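Local atomic coordinates of Ice-binding protein (Colwellia, PDB entry 3WP9), a protein that binds to the surface of ice crystals and inhibits their growth, and also restrains ice recrystallization. Residues D133-M138 with A160-W165. Residues are numbered along the deposited sequence; the frame is centred on the assembly and turned at random.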
# COMPACT_ATOMS: atom_id res chain seq x y z
N ASP A 133 2.00 1.89 -18.95
CA ASP A 133 2.02 3.35 -18.71
C ASP A 133 0.75 3.87 -18.12
O ASP A 133 0.66 5.06 -17.84
CB ASP A 133 2.19 4.12 -20.04
CG ASP A 133 3.49 3.83 -20.72
OD1 ASP A 133 4.52 3.70 -20.03
OD2 ASP A 133 3.46 3.74 -21.96
N ASP A 134 -0.25 3.03 -18.02
CA ASP A 134 -1.56 3.47 -17.65
C ASP A 134 -1.60 3.52 -16.14
O ASP A 134 -0.87 2.80 -15.46
CB ASP A 134 -2.62 2.50 -18.13
CG ASP A 134 -2.78 2.51 -19.65
OD1 ASP A 134 -2.53 3.61 -20.23
OD2 ASP A 134 -3.12 1.45 -20.23
N VAL A 135 -2.51 4.34 -15.67
CA VAL A 135 -2.56 4.68 -14.25
C VAL A 135 -4.01 4.60 -13.80
O VAL A 135 -4.99 4.98 -14.50
CB VAL A 135 -1.91 6.06 -14.02
CG1 VAL A 135 -2.16 6.56 -12.57
CG2 VAL A 135 -0.44 6.02 -14.28
N TRP A 136 -4.17 4.06 -12.56
CA TRP A 136 -5.45 4.03 -11.89
C TRP A 136 -5.29 4.71 -10.53
O TRP A 136 -4.29 4.52 -9.87
CB TRP A 136 -5.90 2.58 -11.59
CG TRP A 136 -6.20 1.70 -12.77
CD1 TRP A 136 -7.43 1.32 -13.21
CD2 TRP A 136 -5.24 1.10 -13.62
NE1 TRP A 136 -7.28 0.48 -14.30
CE2 TRP A 136 -5.95 0.35 -14.58
CE3 TRP A 136 -3.83 1.10 -13.66
CZ2 TRP A 136 -5.29 -0.39 -15.59
CZ3 TRP A 136 -3.17 0.38 -14.70
CH2 TRP A 136 -3.91 -0.34 -15.62
N ILE A 137 -6.19 5.64 -10.29
CA ILE A 137 -6.29 6.22 -8.99
C ILE A 137 -7.67 5.92 -8.40
O ILE A 137 -8.75 6.24 -8.95
CB ILE A 137 -5.89 7.75 -9.02
CG1 ILE A 137 -4.42 8.01 -9.51
CG2 ILE A 137 -6.22 8.34 -7.65
CD1 ILE A 137 -4.13 9.50 -9.56
N MET A 138 -7.63 5.24 -7.22
CA MET A 138 -8.82 4.80 -6.56
C MET A 138 -9.05 5.68 -5.32
O MET A 138 -8.34 5.59 -4.36
CB MET A 138 -8.72 3.31 -6.17
CG MET A 138 -7.98 2.48 -7.21
SD MET A 138 -8.88 2.31 -8.72
CE MET A 138 -10.27 1.39 -8.22
N ALA A 160 1.57 -2.72 -10.88
CA ALA A 160 1.14 -2.40 -9.49
C ALA A 160 1.66 -1.04 -9.06
O ALA A 160 0.94 -0.30 -8.38
CB ALA A 160 1.62 -3.49 -8.54
N LYS A 161 2.88 -0.67 -9.49
CA LYS A 161 3.39 0.68 -9.11
C LYS A 161 2.49 1.80 -9.68
O LYS A 161 2.60 2.97 -9.23
CB LYS A 161 4.85 0.87 -9.53
CG LYS A 161 5.01 1.14 -11.04
CD LYS A 161 6.37 1.68 -11.38
CE LYS A 161 6.30 2.35 -12.75
NZ LYS A 161 7.64 2.56 -13.38
N ASN A 162 1.63 1.51 -10.65
CA ASN A 162 0.70 2.51 -11.24
C ASN A 162 -0.71 2.53 -10.79
O ASN A 162 -1.56 3.21 -11.37
CB ASN A 162 0.70 2.34 -12.77
CG ASN A 162 2.01 2.80 -13.40
OD1 ASN A 162 2.70 3.70 -12.89
ND2 ASN A 162 2.37 2.17 -14.52
N ILE A 163 -1.01 1.77 -9.73
CA ILE A 163 -2.34 1.70 -9.22
C ILE A 163 -2.25 2.31 -7.79
O ILE A 163 -1.41 1.84 -6.95
CB ILE A 163 -2.78 0.23 -9.08
CG1 ILE A 163 -2.87 -0.44 -10.49
CG2 ILE A 163 -4.09 0.18 -8.34
CD1 ILE A 163 -3.19 -1.93 -10.46
N PHE A 164 -3.05 3.37 -7.58
CA PHE A 164 -2.97 4.16 -6.29
C PHE A 164 -4.26 4.05 -5.60
O PHE A 164 -5.29 4.44 -6.13
CB PHE A 164 -2.52 5.63 -6.54
CG PHE A 164 -1.19 5.74 -7.25
CD1 PHE A 164 0.05 5.78 -6.57
CD2 PHE A 164 -1.18 5.76 -8.66
CE1 PHE A 164 1.30 5.85 -7.26
CE2 PHE A 164 0.03 5.80 -9.33
CZ PHE A 164 1.26 5.87 -8.67
N TRP A 165 -4.22 3.52 -4.34
CA TRP A 165 -5.43 3.34 -3.53
C TRP A 165 -5.35 4.37 -2.43
O TRP A 165 -4.48 4.30 -1.55
CB TRP A 165 -5.50 1.97 -2.88
CG TRP A 165 -5.39 0.76 -3.87
CD1 TRP A 165 -4.28 0.17 -4.30
CD2 TRP A 165 -6.50 0.05 -4.37
NE1 TRP A 165 -4.62 -0.93 -5.10
CE2 TRP A 165 -5.98 -1.00 -5.15
CE3 TRP A 165 -7.88 0.19 -4.23
CZ2 TRP A 165 -6.82 -1.91 -5.79
CZ3 TRP A 165 -8.71 -0.68 -4.83
CH2 TRP A 165 -8.17 -1.74 -5.63
O HOH W 1 0.45 0.38 -15.59
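Val135, just ahead of strand 136-140, and Phe164 meet on one side of the sheet, where CG1 of Val135 sits 4.0 Å from CE2 at the edge of the phenyl ring, near its plane. With CG1 anti to the valine's own backbone nitrogen (chi1 171°), that methyl comes to the ring edge, while the other branch, CG2, is left to reach the CB and carboxamide carbon of Asn162. Cut back to an alanine, this residue would lose both methyls, which would probably open a gap between the CE2 edge of Phe164 and the side chain of Asn162. Ile137 adds its CG1 to the same ring, 4.0 Å from CD2. Trp136, Ile163, Met138 and Trp165 occupy the other side of the sheet. There CE3 of Trp136 approaches CG1 of Ile163 at 3.7 Å, and CG of Met138 rests over one face of the Trp165 six-membered ring, 4.0 Å from its centroid, in a CH-pi contact. The bend at chi2 (-69°) carries the methionine sulfur above that face too, giving a more distant Met-aromatic contact. These pairings join successive coils of the right-handed beta-helix, in which strands 136-140 and 163-167 are neighbours in register. Three backbone bonds tie them: Trp136 N to Asn162 O, Phe164 N to Trp136 O, and Met138 N to Phe164 O, the last 2.7 Å long and nearly straight at 171°. Where the pairing begins, a water accepts from Asn162 ND2 at 2.8 Å and donates to Asp134 O, bridging an amide and a carbonyl too badly aligned to bond directly. Farther out, indole NE1 atoms are anchored in neighbouring backbone, Trp136 to Leu109 O and Trp165 to Glu180 O, and the Asp134 carboxylate accepts from the backbone N of Thr131 and from Ala1 N.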